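PDB 4O1R: replicative DNA helicase from Nostoc punctiforme, which carries an intein, described here, which probably excises itself from the helicase precursor and joins the flanking sequences through a peptide bond. Local coordinates for residues T54-L62 / K69-K77; L87-L96 / Y107-T115. All blocks are in the same frame, centred on the assembly; numbering follows the deposited sequence.

Contact 1 (T54-L62 / K69-K77); sequences TGIKPLFTL and KIRATGNHK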
ATOM      1  N   THR A  54      -1.567  12.356   8.100  1.00 13.28           N
ATOM      2  CA  THR A  54      -1.930  12.025   9.474  1.00 14.18           C
ATOM      3  C   THR A  54      -0.884  12.511  10.479  1.00 14.16           C
ATOM      4  O   THR A  54      -0.947  12.159  11.659  1.00 15.80           O
ATOM      5  CB  THR A  54      -2.190  10.523   9.685  1.00 14.45           C
ATOM      6  OG1 THR A  54      -0.996   9.802   9.400  1.00 16.29           O
ATOM      7  CG2 THR A  54      -3.309  10.019   8.786  1.00 16.81           C
ATOM      8  N   GLY A  55       0.053  13.336  10.024  1.00 13.25           N
ATOM      9  CA  GLY A  55       1.083  13.888  10.914  1.00 13.42           C
ATOM     10  C   GLY A  55       2.427  13.222  10.695  1.00 12.40           C
ATOM     11  O   GLY A  55       2.633  12.545   9.682  1.00 13.48           O
ATOM     12  N   ILE A  56       3.336  13.430  11.641  1.00 11.77           N
ATOM     13  CA  ILE A  56       4.670  12.860  11.587  1.00 12.04           C
ATOM     14  C   ILE A  56       4.696  11.617  12.454  1.00 11.45           C
ATOM     15  O   ILE A  56       4.334  11.676  13.634  1.00 12.77           O
ATOM     16  CB  ILE A  56       5.700  13.890  12.068  1.00 11.79           C
ATOM     17  CG1 ILE A  56       5.788  15.050  11.061  1.00 13.02           C
ATOM     18  CG2 ILE A  56       7.071  13.223  12.258  1.00 13.21           C
ATOM     19  CD1 ILE A  56       6.518  16.286  11.583  1.00 14.09           C
ATOM     20  N   LYS A  57       5.085  10.486  11.863  1.00 11.39           N
ATOM     21  CA  LYS A  57       5.048   9.197  12.550  1.00 12.03           C
ATOM     22  C   LYS A  57       6.280   8.374  12.198  1.00 11.74           C
ATOM     23  O   LYS A  57       6.930   8.622  11.179  1.00 11.48           O
ATOM     24  CB  LYS A  57       3.771   8.427  12.161  1.00 12.40           C
ATOM     25  CG  LYS A  57       2.543   9.112  12.762  0.53 12.60           C
ATOM     26  CD  LYS A  57       1.258   8.393  12.461  0.53 13.31           C
ATOM     27  CE  LYS A  57       0.076   9.336  12.584  0.53 15.98           C
ATOM     28  NZ  LYS A  57      -0.144   9.795  13.977  0.53 18.99           N
ATOM     29  N   PRO A  58       6.595   7.362  13.023  1.00 11.82           N
ATOM     30  CA  PRO A  58       7.694   6.441  12.709  1.00 11.65           C
ATOM     31  C   PRO A  58       7.384   5.565  11.501  1.00 11.57           C
ATOM     32  O   PRO A  58       6.253   5.100  11.327  1.00 12.27           O
ATOM     33  CB  PRO A  58       7.825   5.587  13.988  1.00 12.36           C
ATOM     34  CG  PRO A  58       7.047   6.311  15.050  1.00 13.26           C
ATOM     35  CD  PRO A  58       5.961   7.034  14.315  1.00 12.63           C
ATOM     36  N   LEU A  59       8.393   5.375  10.663  1.00 11.67           N
ATOM     37  CA  LEU A  59       8.287   4.574   9.452  1.00 11.78           C
ATOM     38  C   LEU A  59       9.219   3.385   9.494  1.00 11.53           C
ATOM     39  O   LEU A  59      10.331   3.477  10.040  1.00 12.07           O
ATOM     40  CB  LEU A  59       8.639   5.416   8.218  1.00 12.67           C
ATOM     41  CG  LEU A  59       7.571   6.409   7.766  1.00 13.11           C
ATOM     42  CD1 LEU A  59       8.122   7.342   6.710  1.00 16.17           C
ATOM     43  CD2 LEU A  59       6.323   5.677   7.264  1.00 13.49           C
ATOM     44  N   PHE A  60       8.768   2.304   8.852  1.00 10.98           N
ATOM     45  CA  PHE A  60       9.590   1.113   8.633  1.00 10.85           C
ATOM     46  C   PHE A  60       9.672   0.857   7.141  1.00 10.90           C
ATOM     47  O   PHE A  60       8.663   0.951   6.448  1.00 11.69           O
ATOM     48  CB  PHE A  60       8.960  -0.100   9.324  1.00 11.81           C
ATOM     49  CG  PHE A  60       8.950   0.008  10.821  1.00 13.01           C
ATOM     50  CD1 PHE A  60       7.972   0.773  11.466  1.00 14.61           C
ATOM     51  CD2 PHE A  60       9.930  -0.615  11.585  1.00 14.74           C
ATOM     52  CE1 PHE A  60       7.968   0.916  12.856  1.00 17.19           C
ATOM     53  CE2 PHE A  60       9.934  -0.476  12.979  1.00 17.02           C
ATOM     54  CZ  PHE A  60       8.952   0.283  13.601  1.00 17.89           C
ATOM     55  N   THR A  61      10.871   0.532   6.663  1.00 11.04           N
ATOM     56  CA  THR A  61      11.074   0.140   5.265  1.00 11.37           C
ATOM     57  C   THR A  61      10.959  -1.367   5.155  1.00 11.05           C
ATOM     58  O   THR A  61      11.698  -2.111   5.820  1.00 11.40           O
ATOM     59  CB  THR A  61      12.441   0.588   4.771  1.00 12.33           C
ATOM     60  OG1 THR A  61      12.554   1.996   4.982  1.00 14.16           O
ATOM     61  CG2 THR A  61      12.610   0.306   3.283  1.00 13.43           C
ATOM     62  N   LEU A  62      10.017  -1.808   4.334  1.00 10.73           N
ATOM     63  CA  LEU A  62       9.808  -3.222   4.074  1.00 11.03           C
ATOM     64  C   LEU A  62      10.248  -3.509   2.648  1.00 11.21           C
ATOM     65  O   LEU A  62       9.860  -2.783   1.737  1.00 11.82           O
ATOM     66  CB  LEU A  62       8.333  -3.552   4.284  1.00 12.13           C
ATOM     67  CG  LEU A  62       7.901  -5.005   4.059  1.00 12.90           C
ATOM     68  CD1 LEU A  62       6.711  -5.322   4.942  1.00 15.40           C
ATOM     69  CD2 LEU A  62       7.573  -5.248   2.590  1.00 14.26           C
ATOM     70  N   LYS A  69       9.605  -2.258  -2.486  1.00 12.96           N
ATOM     71  CA  LYS A  69       9.989  -1.592  -1.247  1.00 13.33           C
ATOM     72  C   LYS A  69       8.945  -0.544  -0.924  1.00 12.54           C
ATOM     73  O   LYS A  69       8.463   0.153  -1.825  1.00 13.01           O
ATOM     74  CB  LYS A  69      11.332  -0.882  -1.445  1.00 15.28           C
ATOM     75  CG  LYS A  69      11.982  -0.368  -0.178  0.53 16.31           C
ATOM     76  CD  LYS A  69      13.235   0.430  -0.504  0.53 20.35           C
ATOM     77  CE  LYS A  69      14.388  -0.452  -0.933  0.53 22.33           C
ATOM     78  NZ  LYS A  69      15.632   0.349  -1.095  0.53 24.42           N
ATOM     79  N   ILE A  70       8.605  -0.422   0.353  1.00 11.71           N
ATOM     80  CA  ILE A  70       7.659   0.593   0.790  1.00 12.24           C
ATOM     81  C   ILE A  70       8.017   1.021   2.196  1.00 11.64           C
ATOM     82  O   ILE A  70       8.601   0.245   2.955  1.00 11.60           O
ATOM     83  CB  ILE A  70       6.202   0.066   0.692  1.00 12.30           C
ATOM     84  CG1 ILE A  70       5.162   1.195   0.801  1.00 14.47           C
ATOM     85  CG2 ILE A  70       5.963  -1.066   1.707  1.00 13.22           C
ATOM     86  CD1 ILE A  70       3.746   0.715   0.476  1.00 16.26           C
ATOM     87  N   ARG A  71       7.666   2.257   2.533  1.00 11.41           N
ATOM     88  CA  ARG A  71       7.877   2.785   3.885  1.00 11.46           C
ATOM     89  C   ARG A  71       6.530   3.097   4.494  1.00 10.82           C
ATOM     90  O   ARG A  71       5.788   3.936   3.981  1.00 11.37           O
ATOM     91  CB  ARG A  71       8.795   4.015   3.869  1.00 12.18           C
ATOM     92  CG  ARG A  71      10.197   3.599   3.417  0.58 13.53           C
ATOM     93  CD  ARG A  71      11.136   4.751   3.231  0.58 16.10           C
ATOM     94  NE  ARG A  71      11.501   5.332   4.510  0.58 16.71           N
ATOM     95  CZ  ARG A  71      11.425   6.626   4.791  0.58 17.15           C
ATOM     96  NH1 ARG A  71      10.999   7.482   3.868  0.58 17.32           N
ATOM     97  NH2 ARG A  71      11.791   7.058   5.992  0.58 18.40           N
ATOM     98  N   ALA A  72       6.210   2.393   5.584  1.00 10.37           N
ATOM     99  CA  ALA A  72       4.890   2.442   6.188  1.00 10.48           C
ATOM    100  C   ALA A  72       4.972   2.486   7.700  1.00 10.62           C
ATOM    101  O   ALA A  72       5.967   2.081   8.299  1.00 10.81           O
ATOM    102  CB  ALA A  72       4.049   1.230   5.746  1.00 11.70           C
ATOM    103  N   THR A  73       3.910   2.976   8.320  1.00 10.09           N
ATOM    104  CA  THR A  73       3.844   2.932   9.781  1.00 10.02           C
ATOM    105  C   THR A  73       3.708   1.488  10.276  1.00 10.11           C
ATOM    106  O   THR A  73       3.295   0.594   9.531  1.00 10.57           O
ATOM    107  CB  THR A  73       2.695   3.781  10.309  1.00 10.27           C
ATOM    108  OG1 THR A  73       1.463   3.295   9.763  1.00 10.42           O
ATOM    109  CG2 THR A  73       2.865   5.252   9.934  1.00 11.41           C
ATOM    110  N   GLY A  74       4.043   1.272  11.545  1.00 10.39           N
ATOM    111  CA  GLY A  74       4.034  -0.064  12.116  1.00 11.02           C
ATOM    112  C   GLY A  74       2.657  -0.699  12.118  1.00 11.00           C
ATOM    113  O   GLY A  74       2.536  -1.921  12.062  1.00 11.81           O
ATOM    114  N   ASN A  75       1.616   0.121  12.213  1.00 11.18           N
ATOM    115  CA  ASN A  75       0.254  -0.389  12.223  1.00 11.40           C
ATOM    116  C   ASN A  75      -0.362  -0.550  10.839  1.00 11.39           C
ATOM    117  O   ASN A  75      -1.502  -0.990  10.736  1.00 13.02           O
ATOM    118  CB  ASN A  75      -0.664   0.467  13.123  1.00 11.41           C
ATOM    119  CG  ASN A  75      -0.806   1.910  12.667  1.00 12.21           C
ATOM    120  OD1 ASN A  75       0.056   2.465  11.982  1.00 13.10           O
ATOM    121  ND2 ASN A  75      -1.904   2.536  13.083  1.00 14.07           N
ATOM    122  N   HIS A  76       0.355  -0.186   9.775  1.00 10.71           N
ATOM    123  CA  HIS A  76      -0.231  -0.364   8.458  1.00 11.02           C
ATOM    124  C   HIS A  76      -0.313  -1.834   8.102  1.00 11.49           C
ATOM    125  O   HIS A  76       0.653  -2.562   8.290  1.00 12.08           O
ATOM    126  CB  HIS A  76       0.544   0.374   7.373  1.00 11.73           C
ATOM    127  CG  HIS A  76      -0.337   0.842   6.266  1.00 12.00           C
ATOM    128  ND1 HIS A  76      -0.306   2.127   5.777  1.00 15.40           N
ATOM    129  CD2 HIS A  76      -1.325   0.206   5.589  1.00 16.46           C
ATOM    130  CE1 HIS A  76      -1.239   2.263   4.847  1.00 14.83           C
ATOM    131  NE2 HIS A  76      -1.855   1.108   4.702  1.00 17.78           N
ATOM    132  N   LYS A  77      -1.452  -2.247   7.566  1.00 12.09           N
ATOM    133  CA  LYS A  77      -1.683  -3.670   7.274  1.00 12.48           C
ATOM    134  C   LYS A  77      -1.372  -4.044   5.822  1.00 11.89           C
ATOM    135  O   LYS A  77      -1.603  -3.272   4.879  1.00 12.78           O
ATOM    136  CB  LYS A  77      -3.108  -4.091   7.642  1.00 13.72           C
ATOM    137  CG  LYS A  77      -3.384  -4.054   9.160  1.00 15.15           C
ATOM    138  CD  LYS A  77      -4.731  -4.670   9.519  1.00 20.58           C
ATOM    139  CE  LYS A  77      -4.929  -4.684  11.025  1.00 23.08           C
ATOM    140  NZ  LYS A  77      -6.148  -5.430  11.416  1.00 26.50           N
TER
HETATM  141  O   HOH W   1       4.807   3.622  13.069  1.00 13.39           O
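Phe60 and Leu62 pair with Ala72 and Ile70 through four backbone hydrogen bonds, and the axes of strands 57-62 and 69-72 run antiparallel at 162°. Leu62 N reaches Ile70 O at 2.8 Å, the straightest of the four (170° at the hydrogen). Past Ala72 a water takes over, donating to Pro58 O and accepting from Gly74 N.

Side-chain packing and polar contacts meet at Arg71. Leu59 CD1 lies over one face of its guanidinium, 3.7 Å from NH2, and Leu59 CD2 rests on the backbone at Ala72. Thr61 OG1 sits at the edge of that guanidinium, but its hydrogen bond is to Ser117; Arg71 also bonds Ser117 O and forms a salt bridge with Glu120. Phe60 brings CD1 to 4.0 Å from Gly74 N, with Ala72 O at its ring edge.

Thr73 splits its branches. Its methyl CG2 packs 4.0 Å from Lys57 CB, while OG1, set between backbone N and carbonyl carbon (chi1 59°), donates to Asn75 OD1 at 2.8 Å and also pairs with Ala4 N. A valine in its place would probably leave Ala4 N and the Asn75 carboxamide oxygen without their hydroxyl mate.

The sequence from Thr73 to His76, folded as a type I turn with His76 ND1 bonded to Ala4 O, fits the TxxH motif of inteins, here carried just beyond a beta hairpin of the Hint fold.

Contact 2 (L87-L96 / Y107-T115); sequences LDELTPKEHL and YWDEIVSIT. Unlike the reference sequence in segment 107-115: Thr115 (reference Glu). With NA (sodium ion), chain B.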
ATOM      1  N   LEU A  87       2.292  -4.290   9.807  1.00 10.46           N
ATOM      2  CA  LEU A  87       3.712  -4.373   9.505  1.00 10.24           C
ATOM      3  C   LEU A  87       4.511  -4.843  10.730  1.00 10.37           C
ATOM      4  O   LEU A  87       5.410  -5.695  10.608  1.00 11.09           O
ATOM      5  CB  LEU A  87       4.231  -3.018   8.980  1.00 10.46           C
ATOM      6  CG  LEU A  87       5.738  -2.957   8.671  1.00 11.00           C
ATOM      7  CD1 LEU A  87       6.020  -1.946   7.560  1.00 12.46           C
ATOM      8  CD2 LEU A  87       6.555  -2.621   9.924  1.00 12.82           C
ATOM      9  N   ASP A  88       4.168  -4.314  11.907  1.00 10.35           N
ATOM     10  CA  ASP A  88       4.919  -4.662  13.105  1.00 11.17           C
ATOM     11  C   ASP A  88       4.541  -6.021  13.701  1.00 11.10           C
ATOM     12  O   ASP A  88       5.030  -6.380  14.778  1.00 11.56           O
ATOM     13  CB  ASP A  88       4.895  -3.514  14.133  1.00 12.25           C
ATOM     14  CG  ASP A  88       3.516  -3.209  14.669  1.00 12.88           C
ATOM     15  OD1 ASP A  88       2.597  -4.047  14.565  1.00 12.50           O
ATOM     16  OD2 ASP A  88       3.350  -2.092  15.220  1.00 15.82           O
ATOM     17  N   GLU A  89       3.725  -6.788  12.959  1.00 11.26           N
ATOM     18  CA  GLU A  89       3.473  -8.198  13.281  1.00 11.41           C
ATOM     19  C   GLU A  89       4.011  -9.160  12.217  1.00 10.80           C
ATOM     20  O   GLU A  89       3.876 -10.369  12.355  1.00 11.63           O
ATOM     21  CB  GLU A  89       1.976  -8.433  13.511  1.00 13.37           C
ATOM     22  CG  GLU A  89       1.441  -7.693  14.760  1.00 16.07           C
ATOM     23  CD  GLU A  89       1.981  -8.234  16.106  1.00 20.19           C
ATOM     24  OE1 GLU A  89       2.332  -9.430  16.203  1.00 22.80           O
ATOM     25  OE2 GLU A  89       2.057  -7.456  17.085  1.00 24.00           O
ATOM     26  N   LEU A  90       4.649  -8.627  11.178  1.00 10.49           N
ATOM     27  CA  LEU A  90       5.202  -9.465  10.119  1.00 10.47           C
ATOM     28  C   LEU A  90       6.567  -9.999  10.508  1.00 11.44           C
ATOM     29  O   LEU A  90       7.316  -9.362  11.258  1.00 12.93           O
ATOM     30  CB  LEU A  90       5.314  -8.667   8.820  1.00 10.61           C
ATOM     31  CG  LEU A  90       3.986  -8.218   8.208  1.00 10.76           C
ATOM     32  CD1 LEU A  90       4.239  -7.260   7.064  1.00 12.19           C
ATOM     33  CD2 LEU A  90       3.202  -9.423   7.711  1.00 13.12           C
ATOM     34  N   THR A  91       6.898 -11.166   9.976  1.00 12.52           N
ATOM     35  CA  THR A  91       8.145 -11.843  10.332  1.00 12.90           C
ATOM     36  C   THR A  91       9.033 -12.015   9.099  1.00 13.10           C
ATOM     37  O   THR A  91       8.566 -11.940   7.953  1.00 11.96           O
ATOM     38  CB  THR A  91       7.870 -13.226  10.979  1.00 12.99           C
ATOM     39  OG1 THR A  91       7.282 -14.097  10.003  1.00 13.67           O
ATOM     40  CG2 THR A  91       6.945 -13.113  12.220  1.00 13.37           C
ATOM     41  N   PRO A  92      10.337 -12.263   9.325  1.00 13.02           N
ATOM     42  CA  PRO A  92      11.214 -12.530   8.186  1.00 13.33           C
ATOM     43  C   PRO A  92      10.682 -13.726   7.396  1.00 12.99           C
ATOM     44  O   PRO A  92      10.191 -14.683   8.000  1.00 12.97           O
ATOM     45  CB  PRO A  92      12.554 -12.868   8.849  1.00 14.29           C
ATOM     46  CG  PRO A  92      12.491 -12.137  10.177  1.00 14.25           C
ATOM     47  CD  PRO A  92      11.057 -12.306  10.612  1.00 13.32           C
ATOM     48  N   LYS A  93      10.765 -13.652   6.067  1.00 13.16           N
ATOM     49  CA  LYS A  93      10.324 -14.723   5.148  1.00 13.71           C
ATOM     50  C   LYS A  93       8.817 -14.855   5.010  1.00 12.88           C
ATOM     51  O   LYS A  93       8.350 -15.649   4.206  1.00 14.09           O
ATOM     52  CB  LYS A  93      10.940 -16.084   5.497  1.00 14.12           C
ATOM     53  CG  LYS A  93      12.470 -16.030   5.476  1.00 16.55           C
ATOM     54  CD  LYS A  93      13.096 -17.375   5.674  1.00 20.10           C
ATOM     55  CE  LYS A  93      12.843 -17.836   7.065  1.00 22.06           C
ATOM     56  NZ  LYS A  93      13.433 -19.161   7.312  1.00 24.21           N
ATOM     57  N   GLU A  94       8.054 -14.071   5.763  1.00 11.88           N
ATOM     58  CA  GLU A  94       6.606 -14.082   5.577  1.00 12.05           C
ATOM     59  C   GLU A  94       6.269 -13.519   4.192  1.00 11.82           C
ATOM     60  O   GLU A  94       6.963 -12.636   3.689  1.00 12.37           O
ATOM     61  CB  GLU A  94       5.933 -13.289   6.694  1.00 11.91           C
ATOM     62  CG  GLU A  94       4.439 -13.510   6.786  1.00 12.82           C
ATOM     63  CD  GLU A  94       3.910 -13.269   8.174  1.00 13.91           C
ATOM     64  OE1 GLU A  94       4.681 -12.865   9.075  1.00 15.88           O
ATOM     65  OE2 GLU A  94       2.713 -13.530   8.382  1.00 17.52           O
ATOM     66  N   HIS A  95       5.207 -14.028   3.567  1.00 11.38           N
ATOM     67  CA  HIS A  95       4.849 -13.596   2.218  1.00 11.50           C
ATOM     68  C   HIS A  95       3.685 -12.609   2.218  1.00 11.83           C
ATOM     69  O   HIS A  95       2.774 -12.709   3.047  1.00 12.38           O
ATOM     70  CB  HIS A  95       4.488 -14.813   1.366  1.00 11.81           C
ATOM     71  CG  HIS A  95       5.651 -15.698   1.022  1.00 12.29           C
ATOM     72  ND1 HIS A  95       6.381 -16.402   1.960  1.00 15.26           N
ATOM     73  CD2 HIS A  95       6.174 -16.025  -0.183  1.00 13.62           C
ATOM     74  CE1 HIS A  95       7.318 -17.109   1.344  1.00 14.34           C
ATOM     75  NE2 HIS A  95       7.208 -16.900   0.047  1.00 14.92           N
ATOM     76  N   LEU A  96       3.724 -11.673   1.267  1.00 11.67           N
ATOM     77  CA  LEU A  96       2.689 -10.649   1.099  1.00 12.45           C
ATOM     78  C   LEU A  96       2.141 -10.679  -0.315  1.00 12.54           C
ATOM     79  O   LEU A  96       2.858 -11.024  -1.265  1.00 12.78           O
ATOM     80  CB  LEU A  96       3.257  -9.249   1.330  1.00 14.32           C
ATOM     81  CG  LEU A  96       3.929  -8.948   2.652  1.00 15.18           C
ATOM     82  CD1 LEU A  96       4.358  -7.492   2.614  1.00 16.72           C
ATOM     83  CD2 LEU A  96       2.943  -9.217   3.774  1.00 16.54           C
ATOM     84  N   TYR A 107       0.640 -12.175  -6.759  1.00 18.06           N
ATOM     85  CA  TYR A 107       1.632 -13.174  -6.414  1.00 17.75           C
ATOM     86  C   TYR A 107       2.046 -12.939  -4.968  1.00 16.41           C
ATOM     87  O   TYR A 107       1.937 -11.826  -4.445  1.00 16.45           O
ATOM     88  CB  TYR A 107       2.796 -13.229  -7.410  0.50 18.05           C
ATOM     89  CG  TYR A 107       3.798 -12.159  -7.194  0.50 17.79           C
ATOM     90  CD1 TYR A 107       4.971 -12.419  -6.503  0.50 18.12           C
ATOM     91  CD2 TYR A 107       3.568 -10.871  -7.654  0.50 18.99           C
ATOM     92  CE1 TYR A 107       5.878 -11.433  -6.283  0.50 19.69           C
ATOM     93  CE2 TYR A 107       4.475  -9.879  -7.440  0.50 19.54           C
ATOM     94  CZ  TYR A 107       5.625 -10.159  -6.752  0.50 20.02           C
ATOM     95  OH  TYR A 107       6.537  -9.155  -6.532  0.50 20.71           O
ATOM     96  N   TRP A 108       2.519 -13.995  -4.320  1.00 15.55           N
ATOM     97  CA  TRP A 108       2.899 -13.929  -2.912  1.00 15.60           C
ATOM     98  C   TRP A 108       4.405 -13.826  -2.768  1.00 15.82           C
ATOM     99  O   TRP A 108       5.105 -14.837  -2.853  1.00 18.02           O
ATOM    100  CB  TRP A 108       2.398 -15.185  -2.200  1.00 15.61           C
ATOM    101  CG  TRP A 108       0.909 -15.293  -2.218  1.00 15.02           C
ATOM    102  CD1 TRP A 108       0.153 -16.036  -3.079  1.00 17.37           C
ATOM    103  CD2 TRP A 108      -0.017 -14.612  -1.355  1.00 14.69           C
ATOM    104  NE1 TRP A 108      -1.181 -15.873  -2.793  1.00 18.09           N
ATOM    105  CE2 TRP A 108      -1.314 -15.007  -1.739  1.00 16.62           C
ATOM    106  CE3 TRP A 108       0.125 -13.726  -0.275  1.00 15.48           C
ATOM    107  CZ2 TRP A 108      -2.468 -14.533  -1.099  1.00 17.03           C
ATOM    108  CZ3 TRP A 108      -1.031 -13.257   0.359  1.00 15.85           C
ATOM    109  CH2 TRP A 108      -2.307 -13.665  -0.053  1.00 17.00           C
ATOM    110  N   ASP A 109       4.901 -12.614  -2.549  1.00 14.27           N
ATOM    111  CA  ASP A 109       6.342 -12.385  -2.496  1.00 14.26           C
ATOM    112  C   ASP A 109       6.842 -12.484  -1.059  1.00 13.86           C
ATOM    113  O   ASP A 109       6.141 -12.131  -0.114  1.00 15.81           O
ATOM    114  CB  ASP A 109       6.689 -11.016  -3.090  1.00 14.92           C
ATOM    115  CG  ASP A 109       8.135 -10.925  -3.579  1.00 16.40           C
ATOM    116  OD1 ASP A 109       8.874 -11.933  -3.570  1.00 19.42           O
ATOM    117  OD2 ASP A 109       8.492  -9.824  -4.008  1.00 20.30           O
ATOM    118  N   GLU A 110       8.075 -12.927  -0.908  1.00 13.18           N
ATOM    119  CA  GLU A 110       8.700 -13.077   0.395  1.00 12.33           C
ATOM    120  C   GLU A 110       9.274 -11.753   0.903  1.00 11.86           C
ATOM    121  O   GLU A 110       9.955 -11.037   0.154  1.00 12.45           O
ATOM    122  CB  GLU A 110       9.842 -14.085   0.241  1.00 13.05           C
ATOM    123  CG  GLU A 110      10.502 -14.449   1.544  1.00 13.74           C
ATOM    124  CD  GLU A 110      11.853 -15.089   1.367  1.00 17.88           C
ATOM    125  OE1 GLU A 110      12.635 -14.631   0.506  1.00 21.66           O
ATOM    126  OE2 GLU A 110      12.150 -16.013   2.128  1.00 20.25           O
ATOM    127  N   ILE A 111       9.033 -11.445   2.176  1.00 11.46           N
ATOM    128  CA  ILE A 111       9.702 -10.319   2.837  1.00 11.98           C
ATOM    129  C   ILE A 111      11.147 -10.692   3.136  1.00 11.94           C
ATOM    130  O   ILE A 111      11.405 -11.736   3.768  1.00 13.70           O
ATOM    131  CB  ILE A 111       9.005  -9.965   4.159  1.00 12.25           C
ATOM    132  CG1 ILE A 111       7.574  -9.492   3.896  1.00 13.28           C
ATOM    133  CG2 ILE A 111       9.797  -8.877   4.917  1.00 13.51           C
ATOM    134  CD1 ILE A 111       6.711  -9.471   5.132  1.00 14.73           C
ATOM    135  N   VAL A 112      12.084  -9.858   2.678  1.00 11.71           N
ATOM    136  CA  VAL A 112      13.515 -10.077   2.975  1.00 12.19           C
ATOM    137  C   VAL A 112      14.074  -9.148   4.050  1.00 12.08           C
ATOM    138  O   VAL A 112      15.089  -9.464   4.669  1.00 13.49           O
ATOM    139  CB  VAL A 112      14.417 -10.057   1.703  1.00 12.47           C
ATOM    140  CG1 VAL A 112      14.016 -11.172   0.737  1.00 13.30           C
ATOM    141  CG2 VAL A 112      14.368  -8.715   1.013  1.00 13.76           C
ATOM    142  N   SER A 113      13.407  -8.022   4.290  1.00 11.37           N
ATOM    143  CA  SER A 113      13.860  -7.112   5.333  1.00 11.70           C
ATOM    144  C   SER A 113      12.771  -6.179   5.796  1.00 10.72           C
ATOM    145  O   SER A 113      11.920  -5.758   5.007  1.00 11.60           O
ATOM    146  CB  SER A 113      15.096  -6.325   4.877  1.00 12.82           C
ATOM    147  OG  SER A 113      14.796  -5.524   3.779  0.58 10.68           O
ATOM    148  N   ILE A 114      12.801  -5.884   7.091  1.00 10.67           N
ATOM    149  CA  ILE A 114      12.006  -4.800   7.673  1.00 11.13           C
ATOM    150  C   ILE A 114      12.947  -4.011   8.567  1.00 11.50           C
ATOM    151  O   ILE A 114      13.610  -4.593   9.438  1.00 12.09           O
ATOM    152  CB  ILE A 114      10.782  -5.294   8.480  1.00 10.95           C
ATOM    153  CG1 ILE A 114       9.869  -6.162   7.605  1.00 12.79           C
ATOM    154  CG2 ILE A 114      10.005  -4.102   9.018  1.00 12.66           C
ATOM    155  CD1 ILE A 114       8.736  -6.810   8.388  1.00 14.17           C
ATOM    156  N   THR A 115      13.003  -2.692   8.364  1.00 12.08           N
ATOM    157  CA  THR A 115      13.998  -1.857   9.029  1.00 14.10           C
ATOM    158  C   THR A 115      13.372  -0.543   9.448  1.00 13.37           C
ATOM    159  O   THR A 115      12.800   0.159   8.616  1.00 13.52           O
ATOM    160  CB  THR A 115      15.166  -1.536   8.042  1.00 14.79           C
ATOM    161  OG1 THR A 115      15.746  -2.748   7.529  1.00 22.22           O
ATOM    162  CG2 THR A 115      16.241  -0.677   8.709  1.00 19.00           C
TER
HETATM  163 NA    NA B 201       8.677 -15.910   9.253  1.00 14.54          NA
HETATM  164  O   HOH W   2       6.593 -16.561   8.250  1.00 26.29           O
HETATM  165  O   HOH W   3       9.561 -18.048   8.692  1.00 22.70           O
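The root of a beta hairpin is formed where His95 and Leu96 pair antiparallel with Glu110 and Asp109, and a type II turn, Thr91-Glu94, leads into it. Leu96 and Asp109 exchange both backbone hydrogen bonds, Leu96 N meeting Asp109 O at 2.8 Å. Ile111 N then bonds Glu94 O, and the more bent Lys93 N bond to Ile111 O (143° at the hydrogen) ties the turn itself to the long strand. Beyond these the long strand carries a classic beta bulge, with Val112 and Ser113 together opposite Thr63.

The apolar side is centred on Ile111, whose CG1 is anti to its carbonyl carbon (chi1 -63°). That torsion, with an extended chi2, brings CD1 to 3.8 Å from Leu96 CG, with Leu90 CD1 also touching it, the Leu90 and Ile111 side chains crossing at about a right angle. Ile114 extends the cluster, its CD1 on Leu90 CB and its CG2 3.9 Å from Leu87 CD2; Leu62 covers Leu90 and Leu96 from the neighbouring strand.

On the other side, Glu110 CB stands over one face of the His95 imidazole, 4.1 Å from the ring centroid and 20° off its normal, a CH-pi contact. The ring turns an edge to Trp108 O. Lys93 lies alongside Glu110 and touches OE2 with its methylene CG at 3.4 Å, while its ammonium does not contact the carboxylate.

The turn is braced internally: Glu94 OE1 accepts from both Thr91 N and Thr91 OG1, and OE2 makes a salt bridge to Lys85. A sodium ion sits outside it, with two waters, Thr91 OG1 at 2.4 Å and Pro92 O at 2.3 Å as its ligands.

Followed from the N terminus, the chain closes contact 1 first, when 69-77 folds back on 54-62 across a loop of six residues. Contact 2 comes afterwards, as 107-115 returns along 87-96 across ten residues, so the two loops lie in series and neither nest nor cross. Space brings together what sequence separates: the contact centres are 14 Å apart, and Thr61 N lies 2.8 Å from Thr115 O, a probable hydrogen bond between strands 57-64 and 106-126 of one sheet. A second join, probably a hydrogen bond from Leu87 N to His76 O, links 69-77 to 87-96, and Phe60 CB of 54-62 packs on Leu87 CD2.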